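Aminotransferase, class III (Deinococcus radiodurans, PDB 3I4J) probably acts as a pyridoxal phosphate-dependent transaminase of class III, moving amino groups between amino and keto compounds. Local coordinates at residues C[262-265]-C[266-270]; C[39-42]-C[43-47]; C[311-315]-C[316-320]; C[238-242]-C[243-247]; C[403-406]-C[407-411]. The protein carries 1 engineered substitution. All blocks are in the same frame, centred on the assembly; numbering follows the deposited sequence.

Contact 1: C[262-265]-C[266-270]; sequences GLAA and GYAPL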
loop_
_atom_site.group_PDB
_atom_site.type_symbol
_atom_site.label_atom_id
_atom_site.label_comp_id
_atom_site.label_asym_id
_atom_site.label_seq_id
_atom_site.Cartn_x
_atom_site.Cartn_y
_atom_site.Cartn_z
ATOM N N GLY C 262 4.393 3.221 12.163
ATOM C CA GLY C 262 5.605 2.994 12.925
ATOM C C GLY C 262 6.186 1.594 12.891
ATOM O O GLY C 262 7.274 1.374 13.424
ATOM N N LEU C 263 5.481 0.650 12.273
ATOM C CA LEU C 263 5.955 -0.728 12.209
ATOM C C LEU C 263 7.354 -0.792 11.590
ATOM O O LEU C 263 8.255 -1.416 12.153
ATOM C CB LEU C 263 4.965 -1.592 11.417
ATOM C CG LEU C 263 4.977 -3.096 11.704
ATOM C CD1 LEU C 263 4.854 -3.334 13.206
ATOM C CD2 LEU C 263 3.827 -3.778 10.968
ATOM N N ALA C 264 7.532 -0.162 10.431
ATOM C CA ALA C 264 8.843 -0.119 9.783
ATOM C C ALA C 264 9.421 1.298 9.914
ATOM O O ALA C 264 10.420 1.641 9.282
ATOM C CB ALA C 264 8.735 -0.526 8.308
ATOM N N ALA C 265 8.757 2.115 10.731
ATOM C CA ALA C 265 9.182 3.486 11.027
ATOM C C ALA C 265 9.679 4.354 9.867
ATOM O O ALA C 265 10.674 5.070 10.006
ATOM C CB ALA C 265 10.245 3.453 12.131
ATOM N N GLY C 266 8.992 4.288 8.733
ATOM C CA GLY C 266 9.369 5.096 7.586
ATOM C C GLY C 266 10.404 4.498 6.651
ATOM O O GLY C 266 10.719 5.096 5.623
ATOM N N TYR C 267 10.937 3.328 6.990
ATOM C CA TYR C 267 11.953 2.688 6.157
ATOM C C TYR C 267 11.378 1.827 5.040
ATOM O O TYR C 267 12.049 1.553 4.046
ATOM C CB TYR C 267 12.907 1.879 7.051
ATOM C CG TYR C 267 13.807 2.813 7.830
ATOM C CD1 TYR C 267 14.970 3.323 7.252
ATOM C CD2 TYR C 267 13.416 3.315 9.073
ATOM C CE1 TYR C 267 15.713 4.315 7.873
ATOM C CE2 TYR C 267 14.157 4.317 9.710
ATOM C CZ TYR C 267 15.302 4.815 9.096
ATOM O OH TYR C 267 16.018 5.846 9.668
ATOM N N ALA C 268 10.124 1.421 5.194
ATOM C CA ALA C 268 9.463 0.609 4.188
ATOM C C ALA C 268 7.960 0.634 4.418
ATOM O O ALA C 268 7.502 0.835 5.544
ATOM C CB ALA C 268 9.984 -0.835 4.241
ATOM N N PRO C 269 7.169 0.452 3.348
ATOM C CA PRO C 269 5.710 0.456 3.506
ATOM C C PRO C 269 5.303 -0.887 4.106
ATOM O O PRO C 269 5.184 -1.887 3.392
ATOM C CB PRO C 269 5.200 0.621 2.072
ATOM C CG PRO C 269 6.381 1.223 1.339
ATOM C CD PRO C 269 7.538 0.481 1.924
ATOM N N LEU C 270 5.105 -0.901 5.417
ATOM C CA LEU C 270 4.738 -2.110 6.135
ATOM C C LEU C 270 3.666 -1.815 7.186
ATOM O O LEU C 270 3.712 -0.790 7.875
ATOM C CB LEU C 270 5.982 -2.691 6.820
ATOM C CG LEU C 270 5.808 -4.001 7.593
ATOM C CD1 LEU C 270 5.557 -5.130 6.620
ATOM C CD2 LEU C 270 7.062 -4.286 8.408
HETATM O O HOH W 1 5.650 0.962 8.463
#
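Leu263 lies at an angle to Leu270, its CD2 coming to 3.9 Å from Leu270 CG, and the two branched ends pack together where the loop doubles back. Both leucines set CG opposite the backbone N (chi1 -156° for Leu263, -178° for Leu270), which turns their methyl groups toward one another. Ala264 follows, with contacts from both its methyl and its backbone. Its CB lies 3.8 Å from Leu270 CB and also closes on the carbonyl oxygen of Ala268, while its N gives a proton to a water that also lies 2.7 Å from Leu270 O. Ala264 O then receives Tyr267 N at 2.9 Å, the bond that closes a type I' turn. The same oxygen lies at the edge of the Tyr267 ring, in its plane, 3.4 Å from CD2. Ala265 and Gly266 form the corner; at Gly266 the backbone angles would press any CB against the preceding carbonyl. Outside the segment, Tyr267 OH is hydrogen-bonded to Gly44 O and Arg47 N. A phenylalanine in place of Tyr267 would probably leave Gly44 O and Arg47 N without this shared partner and remove the polar tie between the two loops. One turn bond and one water thus serve Ala264 O and Ala264 N, and Gly266 N finds its partner in Tyr296 OH of the second subunit.

Contact 2: C[39-42]-C[43-47]; sequences LVAN and IGHGR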
loop_
_atom_site.group_PDB
_atom_site.type_symbol
_atom_site.label_atom_id
_atom_site.label_comp_id
_atom_site.label_asym_id
_atom_site.label_seq_id
_atom_site.Cartn_x
_atom_site.Cartn_y
_atom_site.Cartn_z
ATOM N N LEU C 39 3.623 10.792 12.371
ATOM C CA LEU C 39 3.785 9.789 13.418
ATOM C C LEU C 39 4.216 8.469 12.791
ATOM O O LEU C 39 3.714 7.397 13.125
ATOM C CB LEU C 39 2.494 9.628 14.233
ATOM C CG LEU C 39 2.408 10.613 15.406
ATOM C CD1 LEU C 39 2.350 12.046 14.901
ATOM C CD2 LEU C 39 1.182 10.301 16.232
ATOM N N VAL C 40 5.180 8.579 11.880
ATOM C CA VAL C 40 5.726 7.440 11.150
ATOM C C VAL C 40 7.180 7.120 11.519
ATOM O O VAL C 40 7.514 5.970 11.802
ATOM C CB VAL C 40 5.688 7.699 9.614
ATOM C CG1 VAL C 40 6.468 6.615 8.873
ATOM C CG2 VAL C 40 4.255 7.742 9.122
ATOM N N ALA C 41 8.037 8.141 11.516
ATOM C CA ALA C 41 9.469 7.953 11.789
ATOM C C ALA C 41 9.823 7.771 13.261
ATOM O O ALA C 41 10.557 8.574 13.845
ATOM C CB ALA C 41 10.262 9.123 11.200
ATOM N N ASN C 42 9.333 6.683 13.838
ATOM C CA ASN C 42 9.544 6.380 15.250
ATOM C C ASN C 42 10.978 6.234 15.751
ATOM O O ASN C 42 11.249 6.534 16.912
ATOM C CB ASN C 42 8.755 5.125 15.623
ATOM C CG ASN C 42 7.252 5.352 15.605
ATOM O OD1 ASN C 42 6.773 6.401 15.171
ATOM N ND2 ASN C 42 6.501 4.357 16.066
ATOM N N ILE C 43 11.901 5.769 14.909
ATOM C CA ILE C 43 13.271 5.611 15.383
ATOM C C ILE C 43 14.247 6.643 14.832
ATOM O O ILE C 43 15.465 6.507 14.975
ATOM C CB ILE C 43 13.797 4.179 15.113
ATOM C CG1 ILE C 43 14.008 3.947 13.613
ATOM C CG2 ILE C 43 12.805 3.168 15.657
ATOM C CD1 ILE C 43 14.692 2.615 13.304
ATOM N N GLY C 44 13.707 7.691 14.220
ATOM C CA GLY C 44 14.557 8.733 13.677
ATOM C C GLY C 44 14.965 8.474 12.243
ATOM O O GLY C 44 14.766 7.378 11.717
ATOM N N HIS C 45 15.549 9.485 11.612
ATOM C CA HIS C 45 15.960 9.379 10.221
ATOM C C HIS C 45 17.430 9.027 10.015
ATOM O O HIS C 45 18.272 9.287 10.877
ATOM C CB HIS C 45 15.661 10.692 9.498
ATOM C CG HIS C 45 14.227 11.113 9.582
ATOM N ND1 HIS C 45 13.781 12.073 10.463
ATOM C CD2 HIS C 45 13.136 10.693 8.899
ATOM C CE1 HIS C 45 12.476 12.228 10.319
ATOM N NE2 HIS C 45 12.062 11.402 9.376
ATOM N N GLY C 46 17.714 8.431 8.861
ATOM C CA GLY C 46 19.076 8.075 8.494
ATOM C C GLY C 46 19.718 6.860 9.137
ATOM O O GLY C 46 20.947 6.803 9.223
ATOM N N ARG C 47 18.921 5.890 9.578
ATOM C CA ARG C 47 19.477 4.691 10.207
ATOM C C ARG C 47 20.148 3.792 9.170
ATOM O O ARG C 47 19.473 3.078 8.421
ATOM C CB ARG C 47 18.391 3.884 10.929
ATOM C CG ARG C 47 17.465 4.682 11.849
ATOM C CD ARG C 47 18.137 5.255 13.093
ATOM N NE ARG C 47 18.670 4.243 13.999
ATOM C CZ ARG C 47 18.521 4.266 15.324
ATOM N NH1 ARG C 47 17.840 5.238 15.912
ATOM N NH2 ARG C 47 19.093 3.334 16.071
#
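Ala41 and Gly44 are the ends of a type I turn, closed by Gly44 N donating to Ala41 O at 3.3 Å. Overlapping it is an inverse gamma turn centred on Ala41, with Asn42 N bonded to Val40 O. Gly44 has a positive phi at which a side chain would run into the carbonyl of Ile43. Among the side chains, Ala41 CB sits obliquely to the His45 imidazole, 3.4 Å from NE2. His45 CG lies opposite its carbonyl carbon (chi1 -56°), a setting that brings the ring end toward Ala41 CB. After the turn Arg47 curls round so that NH1 gives a proton to Ile43 O at 2.9 Å, in the carbonyl plane although the oxygen is tilted from the guanidinium plane. NH2 of the same arginine forms a salt bridge with Glu316, and Asn42 OD1 accepts from Arg239. The loop joins helix 36-39 to helix 48-60, with Arg47 as the N-cap residue of the latter. Ile43 leans on Val309, Ile312 and Val313 of helix 300-315, while His45 packs against Phe63 of the second subunit.

Contact 3: C[311-315]-C[316-320]; sequences DIVER and EDLTG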
loop_
_atom_site.group_PDB
_atom_site.type_symbol
_atom_site.label_atom_id
_atom_site.label_comp_id
_atom_site.label_asym_id
_atom_site.label_seq_id
_atom_site.Cartn_x
_atom_site.Cartn_y
_atom_site.Cartn_z
ATOM N N ASP C 311 14.607 -4.545 16.148
ATOM C CA ASP C 311 15.860 -4.770 16.875
ATOM C C ASP C 311 16.278 -3.494 17.599
ATOM O O ASP C 311 16.712 -3.528 18.752
ATOM C CB ASP C 311 17.004 -5.166 15.926
ATOM C CG ASP C 311 16.848 -6.559 15.346
ATOM O OD1 ASP C 311 16.303 -7.447 16.027
ATOM O OD2 ASP C 311 17.301 -6.773 14.204
ATOM N N ILE C 312 16.155 -2.370 16.900
ATOM C CA ILE C 312 16.519 -1.066 17.436
ATOM C C ILE C 312 15.580 -0.618 18.557
ATOM O O ILE C 312 16.029 -0.136 19.603
ATOM C CB ILE C 312 16.522 -0.021 16.304
ATOM C CG1 ILE C 312 17.627 -0.371 15.302
ATOM C CG2 ILE C 312 16.714 1.378 16.867
ATOM C CD1 ILE C 312 17.608 0.465 14.033
ATOM N N VAL C 313 14.279 -0.782 18.336
ATOM C CA VAL C 313 13.278 -0.404 19.325
ATOM C C VAL C 313 13.536 -1.132 20.644
ATOM O O VAL C 313 13.428 -0.543 21.719
ATOM C CB VAL C 313 11.854 -0.735 18.809
ATOM C CG1 VAL C 313 10.825 -0.580 19.927
ATOM C CG2 VAL C 313 11.507 0.183 17.637
ATOM N N GLU C 314 13.889 -2.411 20.556
ATOM C CA GLU C 314 14.164 -3.206 21.749
ATOM C C GLU C 314 15.536 -2.886 22.347
ATOM O O GLU C 314 15.658 -2.629 23.546
ATOM C CB GLU C 314 14.077 -4.700 21.419
ATOM C CG GLU C 314 12.716 -5.136 20.903
ATOM C CD GLU C 314 12.616 -6.634 20.675
ATOM O OE1 GLU C 314 13.509 -7.203 20.011
ATOM O OE2 GLU C 314 11.636 -7.238 21.148
ATOM N N ARG C 315 16.567 -2.889 21.509
ATOM C CA ARG C 315 17.920 -2.614 21.983
ATOM C C ARG C 315 18.061 -1.247 22.653
ATOM O O ARG C 315 18.738 -1.123 23.675
ATOM C CB ARG C 315 18.917 -2.725 20.827
ATOM C CG ARG C 315 20.371 -2.571 21.250
ATOM C CD ARG C 315 21.313 -2.769 20.072
ATOM N NE ARG C 315 21.275 -1.647 19.144
ATOM C CZ ARG C 315 20.993 -1.751 17.850
ATOM N NH1 ARG C 315 20.719 -2.933 17.316
ATOM N NH2 ARG C 315 20.985 -0.669 17.089
ATOM N N GLU C 316 17.425 -0.226 22.084
ATOM C CA GLU C 316 17.501 1.120 22.646
ATOM C C GLU C 316 16.375 1.408 23.641
ATOM O O GLU C 316 16.304 2.504 24.195
ATOM C CB GLU C 316 17.473 2.172 21.525
ATOM C CG GLU C 316 18.583 2.009 20.490
ATOM C CD GLU C 316 18.650 3.151 19.482
ATOM O OE1 GLU C 316 17.697 3.954 19.400
ATOM O OE2 GLU C 316 19.665 3.238 18.757
ATOM N N ASP C 317 15.515 0.419 23.875
ATOM C CA ASP C 317 14.379 0.560 24.787
ATOM C C ASP C 317 13.655 1.868 24.498
ATOM O O ASP C 317 13.477 2.718 25.373
ATOM C CB ASP C 317 14.841 0.524 26.252
ATOM C CG ASP C 317 13.676 0.572 27.234
ATOM O OD1 ASP C 317 12.566 0.127 26.867
ATOM O OD2 ASP C 317 13.870 1.037 28.384
ATOM N N LEU C 318 13.239 2.026 23.248
ATOM C CA LEU C 318 12.546 3.233 22.844
ATOM C C LEU C 318 11.162 3.322 23.477
ATOM O O LEU C 318 10.576 4.397 23.542
ATOM C CB LEU C 318 12.466 3.303 21.311
ATOM C CG LEU C 318 13.828 3.438 20.613
ATOM C CD1 LEU C 318 13.624 3.622 19.123
ATOM C CD2 LEU C 318 14.596 4.628 21.179
ATOM N N THR C 319 10.641 2.196 23.954
ATOM C CA THR C 319 9.339 2.201 24.611
ATOM C C THR C 319 9.523 2.940 25.938
ATOM O O THR C 319 8.696 3.770 26.332
ATOM C CB THR C 319 8.845 0.768 24.886
ATOM O OG1 THR C 319 8.636 0.081 23.641
ATOM C CG2 THR C 319 7.545 0.795 25.668
ATOM N N GLY C 320 10.630 2.640 26.614
ATOM C CA GLY C 320 10.934 3.290 27.878
ATOM C C GLY C 320 11.282 4.746 27.641
ATOM O O GLY C 320 10.955 5.616 28.450
HETATM O O HOH W 2 11.246 -0.843 23.449
HETATM O O HOH W 3 21.724 1.257 18.979
#
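Glu316 lies alongside Ile312, one helical turn earlier. From the backbone outward, Glu316 CB rests 3.3 Å from Ile312 O, and CG stays beside that oxygen. With CG opposite the carbonyl carbon (chi1 -57°) and the chain extended beyond it, CD arrives 3.7 Å from Ile312 CG2, which also touches OE1. At the tip, OE2 accepts from a water at 2.9 Å; that water accepts in turn from Arg315 NH2, at the edge of the guanidinium and in its plane. The two charged groups are therefore joined through water and make no direct salt bridge, Arg315 NH2 being 4.4 Å from Glu316 OE2. Each has its own mate: Glu316 OE2 pairs with Arg47, Arg315 with Glu49. Replacing Glu316 by an alanine removes the carboxylate and is likely to leave Arg47 without this partner and the bridging water with one holder fewer.

The backbone ends the helix in a Schellman motif. Leu318 N bonds to Val313 O at 3.0 Å, Asp317 N to Glu314 O, and Asp317 takes a positive phi. Asp317 is also the N-cap of the next helix, its OD1 accepting from Gly320 N at 3.2 Å, while a second water links Val313 O with Thr319 N. Leu318 CD1 turns back to Val313 CG2. In this way helix 300-315 gives way almost directly to helix 318-339, with Ile43 packed against Leu318, helix 48-60 beside Ile312, and Phe84 of helix 72-84 beside Val313 and Thr319.

Contact 4: C[238-242]-C[243-247]; sequences GRCGS and PLALS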
loop_
_atom_site.group_PDB
_atom_site.type_symbol
_atom_site.label_atom_id
_atom_site.label_comp_id
_atom_site.label_asym_id
_atom_site.label_seq_id
_atom_site.Cartn_x
_atom_site.Cartn_y
_atom_site.Cartn_z
ATOM N N GLY C 238 5.496 1.216 20.807
ATOM C CA GLY C 238 6.227 2.078 21.723
ATOM C C GLY C 238 5.849 3.545 21.751
ATOM O O GLY C 238 6.207 4.262 22.687
ATOM N N ARG C 239 5.129 3.988 20.728
ATOM C CA ARG C 239 4.697 5.376 20.595
ATOM C C ARG C 239 4.139 5.963 21.899
ATOM O O ARG C 239 4.498 7.074 22.300
ATOM C CB ARG C 239 3.629 5.456 19.498
ATOM C CG ARG C 239 3.243 6.853 19.052
ATOM C CD ARG C 239 4.220 7.377 18.002
ATOM N NE ARG C 239 4.779 8.630 18.454
ATOM C CZ ARG C 239 5.769 9.289 17.873
ATOM N NH1 ARG C 239 6.359 8.834 16.769
ATOM N NH2 ARG C 239 6.183 10.408 18.431
ATOM N N CYS C 240 3.263 5.212 22.555
ATOM C CA CYS C 240 2.639 5.678 23.786
ATOM C C CYS C 240 3.279 5.164 25.073
ATOM O O CYS C 240 2.613 5.081 26.108
ATOM C CB CYS C 240 1.151 5.325 23.767
ATOM S SG CYS C 240 0.203 6.239 22.514
ATOM N N GLY C 241 4.564 4.823 25.008
ATOM C CA GLY C 241 5.271 4.338 26.184
ATOM C C GLY C 241 4.988 2.899 26.572
ATOM O O GLY C 241 5.246 2.494 27.710
ATOM N N SER C 242 4.470 2.126 25.623
ATOM C CA SER C 242 4.139 0.717 25.832
ATOM C C SER C 242 4.196 0.029 24.462
ATOM O O SER C 242 3.939 0.671 23.440
ATOM C CB SER C 242 2.726 0.609 26.425
ATOM O OG SER C 242 2.302 -0.738 26.557
ATOM N N PRO C 243 4.551 -1.272 24.413
ATOM C CA PRO C 243 4.609 -1.953 23.110
ATOM C C PRO C 243 3.330 -1.663 22.324
ATOM O O PRO C 243 3.379 -1.301 21.151
ATOM C CB PRO C 243 4.757 -3.418 23.495
ATOM C CG PRO C 243 5.610 -3.323 24.743
ATOM C CD PRO C 243 4.947 -2.187 25.502
ATOM N N LEU C 244 2.190 -1.850 22.984
ATOM C CA LEU C 244 0.888 -1.530 22.402
ATOM C C LEU C 244 0.253 -0.627 23.455
ATOM O O LEU C 244 0.330 -0.915 24.652
ATOM C CB LEU C 244 0.033 -2.785 22.188
ATOM C CG LEU C 244 0.473 -3.736 21.070
ATOM C CD1 LEU C 244 -0.405 -4.976 21.080
ATOM C CD2 LEU C 244 0.382 -3.026 19.720
ATOM N N ALA C 245 -0.354 0.473 23.021
ATOM C CA ALA C 245 -0.964 1.419 23.955
ATOM C C ALA C 245 -2.059 0.801 24.809
ATOM O O ALA C 245 -2.240 1.183 25.969
ATOM C CB ALA C 245 -1.525 2.621 23.190
ATOM N N LEU C 246 -2.792 -0.151 24.241
ATOM C CA LEU C 246 -3.888 -0.800 24.959
ATOM C C LEU C 246 -3.433 -1.435 26.268
ATOM O O LEU C 246 -4.176 -1.445 27.253
ATOM C CB LEU C 246 -4.539 -1.871 24.078
ATOM C CG LEU C 246 -5.813 -2.524 24.629
ATOM C CD1 LEU C 246 -6.886 -1.455 24.808
ATOM C CD2 LEU C 246 -6.307 -3.618 23.683
ATOM N N SER C 247 -2.211 -1.960 26.267
ATOM C CA SER C 247 -1.635 -2.622 27.440
ATOM C C SER C 247 -1.471 -1.715 28.652
ATOM O O SER C 247 -1.318 -2.201 29.775
ATOM C CB SER C 247 -0.275 -3.230 27.087
ATOM O OG SER C 247 -0.415 -4.215 26.080
#
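Gly238 N reaches across to Pro243 O in a weak bond of 3.3 Å, beside a type I turn from Gly238 to Gly241 closed by Gly241 N and Gly238 O. The positive phi of Gly238 would drive a side chain into the carbonyl before it. Ser242 carries the main side-chain link: its OG donates to Leu244 O at 2.7 Å. The hydroxyl gets there because OG stands opposite the backbone N (chi1 175°), bringing it round past Pro243 toward the following peptide. It meets Leu244 O from above the carbonyl plane, and Ser247 N reaches that oxygen from the opposite face at 3.2 Å. Ser247 CB comes up beside the Ser242 hydroxyl, 3.6 Å from OG. On another part of the loop Cys240 CB meets Ala245 CB at 3.8 Å, with SG slightly farther from the same methyl group. Outside the loop, the carboxylate of Glu232 accepts from Ala245 N and Leu246 N, and the Arg239 guanidinium is hydrogen-bonded to Leu351 O. The chemistry is that of a buried loop in which a serine hydroxyl adds a second donor to that of the backbone: two protons hold Leu244 O, one from each face, which is consistent with a well-defined path of the chain into the 3-10 segment 245-247.

Contact 5: C[403-406]-C[407-411]; sequences LGPP and LSITA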
loop_
_atom_site.group_PDB
_atom_site.type_symbol
_atom_site.label_atom_id
_atom_site.label_comp_id
_atom_site.label_asym_id
_atom_site.label_seq_id
_atom_site.Cartn_x
_atom_site.Cartn_y
_atom_site.Cartn_z
ATOM N N LEU C 403 1.209 16.274 18.214
ATOM C CA LEU C 403 2.663 16.230 18.297
ATOM C C LEU C 403 3.145 14.819 18.610
ATOM O O LEU C 403 2.460 14.040 19.269
ATOM C CB LEU C 403 3.161 17.197 19.376
ATOM C CG LEU C 403 2.875 18.688 19.167
ATOM C CD1 LEU C 403 3.196 19.463 20.444
ATOM C CD2 LEU C 403 3.702 19.208 17.999
ATOM N N GLY C 404 4.338 14.495 18.134
ATOM C CA GLY C 404 4.879 13.177 18.372
ATOM C C GLY C 404 6.186 12.990 17.636
ATOM O O GLY C 404 6.208 12.442 16.535
ATOM N N PRO C 405 7.298 13.447 18.224
ATOM C CA PRO C 405 8.618 13.320 17.609
ATOM C C PRO C 405 9.116 11.878 17.716
ATOM O O PRO C 405 8.483 11.040 18.364
ATOM C CB PRO C 405 9.464 14.293 18.428
ATOM C CG PRO C 405 8.863 14.152 19.806
ATOM C CD PRO C 405 7.377 14.162 19.513
ATOM N N PRO C 406 10.248 11.566 17.068
ATOM C CA PRO C 406 10.802 10.210 17.117
ATOM C C PRO C 406 11.065 9.766 18.553
ATOM O O PRO C 406 11.487 10.566 19.391
ATOM C CB PRO C 406 12.089 10.338 16.308
ATOM C CG PRO C 406 11.731 11.377 15.287
ATOM C CD PRO C 406 10.995 12.407 16.116
ATOM N N LEU C 407 10.817 8.488 18.826
ATOM C CA LEU C 407 11.014 7.921 20.155
ATOM C C LEU C 407 12.465 8.025 20.615
ATOM O O LEU C 407 12.765 7.883 21.803
ATOM C CB LEU C 407 10.565 6.456 20.156
ATOM C CG LEU C 407 9.066 6.188 20.336
ATOM C CD1 LEU C 407 8.247 7.192 19.557
ATOM C CD2 LEU C 407 8.739 4.756 19.922
ATOM N N SER C 408 13.354 8.277 19.661
ATOM C CA SER C 408 14.785 8.412 19.921
ATOM C C SER C 408 15.215 9.854 20.215
ATOM O O SER C 408 16.404 10.130 20.389
ATOM C CB SER C 408 15.556 7.884 18.710
ATOM O OG SER C 408 14.995 8.407 17.516
ATOM N N ILE C 409 14.259 10.774 20.269
ATOM C CA ILE C 409 14.571 12.179 20.532
ATOM C C ILE C 409 15.255 12.325 21.893
ATOM O O ILE C 409 14.921 11.609 22.835
ATOM C CB ILE C 409 13.290 13.040 20.494
ATOM C CG1 ILE C 409 13.646 14.522 20.597
ATOM C CG2 ILE C 409 12.343 12.625 21.620
ATOM C CD1 ILE C 409 12.477 15.439 20.297
ATOM N N THR C 410 16.217 13.239 21.989
ATOM C CA THR C 410 16.936 13.453 23.249
ATOM C C THR C 410 16.236 14.497 24.113
ATOM O O THR C 410 15.368 15.229 23.636
ATOM C CB THR C 410 18.388 13.932 23.005
ATOM O OG1 THR C 410 18.368 15.238 22.417
ATOM C CG2 THR C 410 19.118 12.978 22.071
ATOM N N ALA C 411 16.612 14.564 25.389
ATOM C CA ALA C 411 16.019 15.537 26.299
ATOM C C ALA C 411 16.268 16.953 25.789
ATOM O O ALA C 411 15.376 17.801 25.816
ATOM C CB ALA C 411 16.606 15.372 27.699
#
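Ile409 crosses Pro405 obliquely, CD1 lying 3.7 Å from Pro405 CB and close to CG of the same ring. The isoleucine reaches it by running nearly straight out: CG1 stands opposite the backbone N (chi1 -173°) and CD1 continues the extended line (chi2 169°). The other branch, CG2, is left between the backbone N and the carbonyl carbon, where it touches Pro406 O at 3.2 Å. That oxygen also accepts from Ile409 N at 2.9 Å, closing a type I turn from Pro406 to Ile409. At the corner Leu407 CD1 comes back to 4.0 Å from Pro405 O. Ser408 places OG 3.7 Å from Pro406 CB, where it is probably hydrogen-bonded to Ile43 O. From outside the turn, the side chain of Arg239 packs on Leu407. The turn connects strand 400-403, at the edge of an antiparallel sheet, to helix 411-428, for which Thr410 is the N-cap residue. Pro405 fits against Leu417 of that helix and Leu329 of helix 318-339, Ile409 rests on Val414, and Leu407 on Leu318.

Contacts 1, 2, 4 and 5 are buried loop turns, whereas contact 3, with Arg315 and Asp317 exposed, is only partly buried and the one richest in charge. Contacts 1 and 2 both reach the second subunit, unlike the other three. Ile43 of contact 2 fills the apolar side of the helix junction in contact 3, while Arg47 serves its acidic side. Contact 5 is tied to contact 2 through Asn42 O and Leu407 N, and Arg239 of contact 4 is hydrogen-bonded to Asn42 and packs on Leu407. Thr319 of contact 3 packs on the 238-242 loop. Beta turns recur in all but contact 3, which has a Schellman motif instead; waters bridge contacts 1 and 3, and N-cap residues occur in contacts 2, 3 and 5.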